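Long-range contacts in redox-sensitive transcriptional activator OxyR (Porphyromonas gingivalis, PDB 3T22), which probably acts as a LysR-family, redox-sensitive, DNA-binding transcription activator, represented here by its regulatory domain alone: residues Ile6-Thr11 with Ile33-Met38; Met54-Ser59 with Val180-Arg185. The protein carries 1 engineered substitution. All blocks are in the same frame, centred on the assembly; numbering follows the deposited sequence.

How the contacts relate
Contact 1 and contact 2 lie in one mixed beta sheet of the regulatory domain, their centres about 10 Å apart. Along the chain they come in series: contact 1 pairs strand 4-8 with strand 33-37, and contact 2 pairs strand 54-57 with strand 175-185. The seam between them is parallel pairing of strands 4-8 and 54-57, where Ala-7 N lies 2.8 Å from Met-54 O and Ala-7 O lies 2.8 Å from Ile-56 N. The strand order is therefore 33-37, 4-8, 54-57, 175-185, with the last antiparallel to the other three. In contact 1, strand 33-37 is the edge at which the sheet runs on into the second subunit, whereas contact 2 is buried and brings in a strand from late in the chain.

Contact 1. Residues Ile6-Thr11 with Ile33-Met38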
ATOM      1  N   ILE A   6       8.820  17.614   2.560  1.00 34.58           N
ATOM      2  CA  ILE A   6       8.413  17.248   1.207  1.00 32.98           C
ATOM      3  C   ILE A   6       7.337  16.167   1.160  1.00 32.95           C
ATOM      4  O   ILE A   6       7.439  15.154   1.835  1.00 34.46           O
ATOM      5  CB  ILE A   6       9.640  16.898   0.318  1.00 33.09           C
ATOM      6  CG1 ILE A   6       9.207  16.382  -1.057  1.00 30.01           C
ATOM      7  CG2 ILE A   6      10.533  15.906   0.984  1.00 32.82           C
ATOM      8  CD1 ILE A   6      10.391  16.218  -1.974  1.00 34.36           C
ATOM      9  N   ALA A   7       6.300  16.396   0.362  1.00 31.21           N
ATOM     10  CA  ALA A   7       5.236  15.414   0.179  1.00 30.29           C
ATOM     11  C   ALA A   7       5.371  14.615  -1.121  1.00 30.29           C
ATOM     12  O   ALA A   7       6.000  15.064  -2.090  1.00 29.00           O
ATOM     13  CB  ALA A   7       3.867  16.084   0.248  1.00 28.41           C
ATOM     14  N   VAL A   8       4.751  13.437  -1.140  1.00 28.83           N
ATOM     15  CA  VAL A   8       4.903  12.500  -2.235  1.00 28.38           C
ATOM     16  C   VAL A   8       3.634  11.668  -2.424  1.00 26.36           C
ATOM     17  O   VAL A   8       3.077  11.132  -1.464  1.00 27.60           O
ATOM     18  CB  VAL A   8       6.075  11.539  -1.957  1.00 29.35           C
ATOM     19  CG1 VAL A   8       6.402  10.717  -3.187  1.00 28.01           C
ATOM     20  CG2 VAL A   8       7.300  12.299  -1.470  1.00 29.56           C
ATOM     21  N   LEU A   9       3.192  11.530  -3.665  1.00 26.65           N
ATOM     22  CA  LEU A   9       2.048  10.686  -3.959  1.00 27.63           C
ATOM     23  C   LEU A   9       2.309   9.259  -3.488  1.00 30.08           C
ATOM     24  O   LEU A   9       3.445   8.802  -3.486  1.00 30.60           O
ATOM     25  CB  LEU A   9       1.752  10.692  -5.456  1.00 27.59           C
ATOM     26  CG  LEU A   9       1.328  12.009  -6.102  1.00 25.44           C
ATOM     27  CD1 LEU A   9       0.724  11.743  -7.465  1.00 22.05           C
ATOM     28  CD2 LEU A   9       0.354  12.764  -5.221  1.00 29.15           C
ATOM     29  N   PRO A  10       1.252   8.564  -3.088  1.00 32.13           N
ATOM     30  CA  PRO A  10       1.350   7.160  -2.666  1.00 32.90           C
ATOM     31  C   PRO A  10       1.579   6.237  -3.867  1.00 33.00           C
ATOM     32  O   PRO A  10       2.120   5.149  -3.729  1.00 33.85           O
ATOM     33  CB  PRO A  10      -0.021   6.871  -2.034  1.00 32.72           C
ATOM     34  CG  PRO A  10      -0.820   8.172  -2.086  1.00 32.40           C
ATOM     35  CD  PRO A  10      -0.139   9.052  -3.094  1.00 34.08           C
ATOM     36  N   THR A  11       1.171   6.682  -5.049  1.00 32.15           N
ATOM     37  CA  THR A  11       1.461   5.937  -6.270  1.00 30.22           C
ATOM     38  C   THR A  11       2.888   6.186  -6.770  1.00 30.06           C
ATOM     39  O   THR A  11       3.272   5.688  -7.819  1.00 31.60           O
ATOM     40  CB  THR A  11       0.430   6.238  -7.392  1.00 31.28           C
ATOM     41  OG1 THR A  11       0.549   7.602  -7.828  1.00 27.72           O
ATOM     42  CG2 THR A  11      -0.979   5.978  -6.886  1.00 27.34           C
ATOM     43  N   ILE A  33      15.360  15.745   6.402  1.00 49.32           N
ATOM     44  CA  ILE A  33      14.206  15.698   5.515  1.00 47.13           C
ATOM     45  C   ILE A  33      13.036  14.974   6.169  1.00 46.12           C
ATOM     46  O   ILE A  33      13.219  13.958   6.837  1.00 45.65           O
ATOM     47  CB  ILE A  33      14.566  14.986   4.190  1.00 47.03           C
ATOM     48  CG1 ILE A  33      15.672  15.746   3.453  1.00 44.95           C
ATOM     49  CG2 ILE A  33      13.341  14.835   3.295  1.00 44.92           C
ATOM     50  CD1 ILE A  33      15.872  15.286   2.028  1.00 47.17           C
ATOM     51  N   HIS A  34      11.835  15.508   5.983  1.00 44.40           N
ATOM     52  CA  HIS A  34      10.639  14.836   6.442  1.00 42.81           C
ATOM     53  C   HIS A  34       9.731  14.564   5.278  1.00 41.03           C
ATOM     54  O   HIS A  34       9.286  15.484   4.599  1.00 41.24           O
ATOM     55  CB  HIS A  34       9.888  15.666   7.474  1.00 43.45           C
ATOM     56  CG  HIS A  34       8.532  15.116   7.802  1.00 48.56           C
ATOM     57  ND1 HIS A  34       7.360  15.737   7.418  1.00 52.16           N
ATOM     58  CD2 HIS A  34       8.160  13.987   8.454  1.00 48.48           C
ATOM     59  CE1 HIS A  34       6.329  15.020   7.831  1.00 49.41           C
ATOM     60  NE2 HIS A  34       6.788  13.953   8.461  1.00 47.69           N
ATOM     61  N   VAL A  35       9.441  13.296   5.050  1.00 38.38           N
ATOM     62  CA  VAL A  35       8.583  12.906   3.939  1.00 35.23           C
ATOM     63  C   VAL A  35       7.173  12.612   4.444  1.00 32.99           C
ATOM     64  O   VAL A  35       7.012  12.055   5.512  1.00 33.82           O
ATOM     65  CB  VAL A  35       9.151  11.667   3.228  1.00 35.09           C
ATOM     66  CG1 VAL A  35       8.227  11.219   2.127  1.00 34.04           C
ATOM     67  CG2 VAL A  35      10.511  11.978   2.683  1.00 34.39           C
ATOM     68  N   SER A  36       6.158  12.977   3.676  1.00 32.06           N
ATOM     69  CA  SER A  36       4.780  12.659   4.018  1.00 33.62           C
ATOM     70  C   SER A  36       4.084  12.144   2.780  1.00 33.14           C
ATOM     71  O   SER A  36       4.188  12.783   1.714  1.00 34.20           O
ATOM     72  CB  SER A  36       4.025  13.896   4.512  1.00 35.90           C
ATOM     73  OG  SER A  36       4.882  14.881   5.036  1.00 39.25           O
ATOM     74  N   GLU A  37       3.368  11.023   2.899  1.00 32.07           N
ATOM     75  CA  GLU A  37       2.532  10.571   1.784  1.00 31.86           C
ATOM     76  C   GLU A  37       1.174  11.323   1.734  1.00 29.99           C
ATOM     77  O   GLU A  37       0.465  11.362   2.712  1.00 27.38           O
ATOM     78  CB  GLU A  37       2.341   9.047   1.794  1.00 31.66           C
ATOM     79  CG  GLU A  37       3.486   8.256   1.158  1.00 35.80           C
ATOM     80  CD  GLU A  37       3.306   6.717   1.214  1.00 39.73           C
ATOM     81  OE1 GLU A  37       2.369   6.191   0.591  1.00 32.88           O
ATOM     82  OE2 GLU A  37       4.123   6.026   1.864  1.00 41.65           O
ATOM     83  N   MET A  38       0.824  11.926   0.593  1.00 29.50           N
ATOM     84  CA  MET A  38      -0.478  12.598   0.445  1.00 28.29           C
ATOM     85  C   MET A  38      -0.955  12.482  -0.975  1.00 27.00           C
ATOM     86  O   MET A  38      -0.140  12.438  -1.899  1.00 28.83           O
ATOM     87  CB  MET A  38      -0.368  14.103   0.668  1.00 27.85           C
ATOM     88  CG  MET A  38       0.233  14.560   1.951  1.00 29.38           C
ATOM     89  SD  MET A  38       0.288  16.367   1.960  1.00 26.58           S
ATOM     90  CE  MET A  38       1.381  16.560   3.353  1.00 20.96           C
TER
HETATM   91  O   HOH W   1       2.086   4.039  -1.115  1.00 27.51           O
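Ile-6 against Ile-33 and Met-38 against Ala-7, with Val-8 next in buried surface, frame the pairing of strands 4-8 and 33-37, the two parallel strands of a beta-alpha-beta unit connected by helix 13-27. The short strand axes approach to 4.7 Å at 31°. Four backbone bonds alternate in parallel fashion: Ile-6 N to His-34 O, Ser-36 N to Ile-6 O, Val-8 N to Ser-36 O and Met-38 N to Val-8 O. On the face covered by helix 13-27, Ile-6 sets its CG2 methyl 3.8 Å from Ile-33 CG2, the two side chains lying alongside one another. Val-8 CG2 slants across Val-35 CG1 at 3.9 Å. On the other face Met-38 stretches out (chi2 179°), carrying SD to 4.0 Å from Ala-7 CB, and it also packs on Cys-43 and Ser-46 of helix 40-48. The outer edge continues into the second subunit: Val-35 and Ser-36 join a parallel ladder with it, and Glu-37 OE2 accepts a bond from Ser-135 N of that chain. The other carboxylate oxygen turns back to the loop, where a single water donates to both Glu-37 OE1 and Pro-10 O, each at 2.8 Å.

Contact 2. Residues Met54-Ser59 with Val180-Arg185; sequences MAIIAS and VRLAVR
Ala-55 and Ile-57 grip Ala-183 and Arg-181 in two successive antiparallel hydrogen-bonded pairs. Each pair closes a ring of two bonds: Ala-55 N to Ala-183 O is returned by Ala-183 N to Ala-55 O, and Ile-57 N to Arg-181 O by Arg-181 N to Ile-57 O. The Ala-183 N bond measures 2.8 Å to Ala-55 O and is almost straight, 173° at the hydrogen. By contrast, Arg-181 N approaches Ile-57 O from above the carbonyl plane, 35° out of it.

Between these rings sits the non-hydrogen-bonded pair Ile-56 and Leu-182. Ile-56 divides its branches, CG1 meeting Leu-182 CD1 at 3.9 Å and CG2 meeting Val-180 CG1 at 3.7 Å. Further along this face Met-54 runs beside Val-184, with CG 3.9 Å from Val-184 CG1. On the reverse face Ile-57 has CG1 between its own backbone N and carbonyl carbon (chi1 58°), and the chain extends from there, bringing CD1 to 4.2 Å from Ala-183 CB. Arg-181 CD lies 3.5 Å from Ser-59 O; beyond it the chain bends at chi3, and Ser-59 O lies at the edge of the guanidinium, near its plane.

Salt bridges to Glu-179 and Asp-68 hold the Arg-181 head, and Ala-58 O accepts a bond from Gln-114 NE2. Helix 191-203 packs on Met-54, Leu-182 and Val-184, whereas helix 40-48 packs on Ala-55, Ile-57 and Ala-183. A sheet with helices on both faces, its parallel strands joined by an antiparallel one from late in the chain, is characteristic of the periplasmic-binding-protein-like fold of LysR regulatory domains.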
ATOM      1  N   MET A  54       7.792  21.282  -0.512  1.00 29.39           N
ATOM      2  CA  MET A  54       7.819  20.723  -1.851  1.00 29.32           C
ATOM      3  C   MET A  54       6.896  19.542  -1.955  1.00 29.03           C
ATOM      4  O   MET A  54       6.644  18.861  -0.965  1.00 30.16           O
ATOM      5  CB  MET A  54       9.229  20.283  -2.220  1.00 29.89           C
ATOM      6  CG  MET A  54      10.261  21.377  -2.125  1.00 30.33           C
ATOM      7  SD  MET A  54      11.883  20.710  -2.457  1.00 33.62           S
ATOM      8  CE  MET A  54      12.890  22.185  -2.288  1.00 35.77           C
ATOM      9  N   ALA A  55       6.398  19.285  -3.160  1.00 28.92           N
ATOM     10  CA  ALA A  55       5.608  18.090  -3.394  1.00 29.86           C
ATOM     11  C   ALA A  55       5.985  17.449  -4.718  1.00 30.21           C
ATOM     12  O   ALA A  55       6.078  18.124  -5.746  1.00 29.95           O
ATOM     13  CB  ALA A  55       4.110  18.406  -3.352  1.00 30.20           C
ATOM     14  N   ILE A  56       6.198  16.146  -4.685  1.00 29.07           N
ATOM     15  CA  ILE A  56       6.392  15.365  -5.889  1.00 29.72           C
ATOM     16  C   ILE A  56       5.038  14.807  -6.334  1.00 29.16           C
ATOM     17  O   ILE A  56       4.491  13.891  -5.686  1.00 28.28           O
ATOM     18  CB  ILE A  56       7.363  14.214  -5.636  1.00 30.30           C
ATOM     19  CG1 ILE A  56       8.600  14.726  -4.909  1.00 31.95           C
ATOM     20  CG2 ILE A  56       7.737  13.544  -6.944  1.00 30.04           C
ATOM     21  CD1 ILE A  56       9.550  13.632  -4.446  1.00 35.95           C
ATOM     22  N   ILE A  57       4.505  15.358  -7.428  1.00 27.81           N
ATOM     23  CA  ILE A  57       3.185  14.973  -7.940  1.00 25.94           C
ATOM     24  C   ILE A  57       3.246  14.394  -9.359  1.00 28.37           C
ATOM     25  O   ILE A  57       4.322  14.233  -9.922  1.00 29.04           O
ATOM     26  CB  ILE A  57       2.208  16.165  -7.930  1.00 27.26           C
ATOM     27  CG1 ILE A  57       2.776  17.313  -8.759  1.00 24.83           C
ATOM     28  CG2 ILE A  57       1.901  16.618  -6.469  1.00 20.22           C
ATOM     29  CD1 ILE A  57       1.847  18.512  -8.819  1.00 29.38           C
ATOM     30  N   ALA A  58       2.096  14.059  -9.932  1.00 28.09           N
ATOM     31  CA  ALA A  58       2.096  13.457 -11.261  1.00 29.59           C
ATOM     32  C   ALA A  58       1.316  14.294 -12.264  1.00 30.31           C
ATOM     33  O   ALA A  58       0.697  13.767 -13.175  1.00 26.87           O
ATOM     34  CB  ALA A  58       1.586  12.008 -11.228  1.00 28.44           C
ATOM     35  N   SER A  59       1.343  15.608 -12.069  1.00 32.59           N
ATOM     36  CA  SER A  59       0.809  16.548 -13.049  1.00 32.71           C
ATOM     37  C   SER A  59       1.344  17.956 -12.807  1.00 32.58           C
ATOM     38  O   SER A  59       2.091  18.189 -11.860  1.00 34.22           O
ATOM     39  CB  SER A  59      -0.723  16.516 -13.077  1.00 30.98           C
ATOM     40  OG  SER A  59      -1.265  16.541 -11.772  1.00 34.94           O
ATOM     41  N   VAL A 180       5.926  13.083 -13.868  1.00 34.86           N
ATOM     42  CA  VAL A 180       6.187  13.309 -12.453  1.00 32.09           C
ATOM     43  C   VAL A 180       6.853  14.687 -12.310  1.00 31.63           C
ATOM     44  O   VAL A 180       7.783  14.994 -13.059  1.00 30.75           O
ATOM     45  CB  VAL A 180       7.019  12.117 -11.868  1.00 31.29           C
ATOM     46  CG1 VAL A 180       7.454  12.362 -10.443  1.00 30.40           C
ATOM     47  CG2 VAL A 180       6.197  10.883 -11.884  1.00 32.22           C
ATOM     48  N   ARG A 181       6.367  15.534 -11.395  1.00 31.27           N
ATOM     49  CA  ARG A 181       6.927  16.888 -11.270  1.00 30.18           C
ATOM     50  C   ARG A 181       7.105  17.329  -9.832  1.00 30.82           C
ATOM     51  O   ARG A 181       6.395  16.862  -8.934  1.00 31.44           O
ATOM     52  CB  ARG A 181       6.054  17.917 -12.002  1.00 30.79           C
ATOM     53  CG  ARG A 181       5.705  17.522 -13.422  1.00 29.53           C
ATOM     54  CD  ARG A 181       4.772  18.516 -14.109  1.00 36.17           C
ATOM     55  NE  ARG A 181       5.420  19.799 -14.352  1.00 34.14           N
ATOM     56  CZ  ARG A 181       6.120  20.099 -15.445  1.00 33.41           C
ATOM     57  NH1 ARG A 181       6.266  19.205 -16.408  1.00 34.74           N
ATOM     58  NH2 ARG A 181       6.674  21.297 -15.568  1.00 30.95           N
ATOM     59  N   LEU A 182       8.045  18.246  -9.619  1.00 30.66           N
ATOM     60  CA  LEU A 182       8.306  18.799  -8.296  1.00 29.43           C
ATOM     61  C   LEU A 182       7.656  20.170  -8.190  1.00 29.95           C
ATOM     62  O   LEU A 182       8.056  21.088  -8.890  1.00 29.94           O
ATOM     63  CB  LEU A 182       9.815  18.921  -8.053  1.00 29.00           C
ATOM     64  CG  LEU A 182      10.253  19.334  -6.641  1.00 25.77           C
ATOM     65  CD1 LEU A 182      10.278  18.128  -5.715  1.00 19.51           C
ATOM     66  CD2 LEU A 182      11.620  20.041  -6.647  1.00 20.47           C
ATOM     67  N   ALA A 183       6.654  20.315  -7.324  1.00 29.54           N
ATOM     68  CA  ALA A 183       5.963  21.590  -7.217  1.00 29.64           C
ATOM     69  C   ALA A 183       6.331  22.321  -5.935  1.00 29.51           C
ATOM     70  O   ALA A 183       6.623  21.702  -4.904  1.00 28.84           O
ATOM     71  CB  ALA A 183       4.463  21.412  -7.335  1.00 27.74           C
ATOM     72  N   VAL A 184       6.351  23.644  -6.022  1.00 29.85           N
ATOM     73  CA  VAL A 184       6.630  24.512  -4.879  1.00 31.64           C
ATOM     74  C   VAL A 184       5.771  25.778  -4.953  1.00 31.71           C
ATOM     75  O   VAL A 184       5.083  26.015  -5.955  1.00 32.59           O
ATOM     76  CB  VAL A 184       8.103  24.951  -4.864  1.00 30.88           C
ATOM     77  CG1 VAL A 184       9.031  23.740  -4.952  1.00 33.22           C
ATOM     78  CG2 VAL A 184       8.365  25.931  -6.030  1.00 30.14           C
ATOM     79  N   ARG A 185       5.821  26.582  -3.888  1.00 32.74           N
ATOM     80  CA  ARG A 185       5.274  27.946  -3.892  1.00 33.96           C
ATOM     81  C   ARG A 185       6.138  28.856  -4.785  1.00 34.04           C
ATOM     82  O   ARG A 185       7.363  28.765  -4.761  1.00 33.51           O
ATOM     83  CB  ARG A 185       5.255  28.516  -2.479  1.00 33.05           C
ATOM     84  CG  ARG A 185       4.091  28.062  -1.632  1.00 37.03           C
ATOM     85  CD  ARG A 185       4.083  28.762  -0.273  1.00 43.62           C
ATOM     86  NE  ARG A 185       3.959  30.215  -0.413  1.00 50.56           N
ATOM     87  CZ  ARG A 185       2.806  30.878  -0.524  1.00 50.47           C
ATOM     88  NH1 ARG A 185       1.648  30.234  -0.506  1.00 49.34           N
ATOM     89  NH2 ARG A 185       2.813  32.198  -0.654  1.00 54.43           N
TER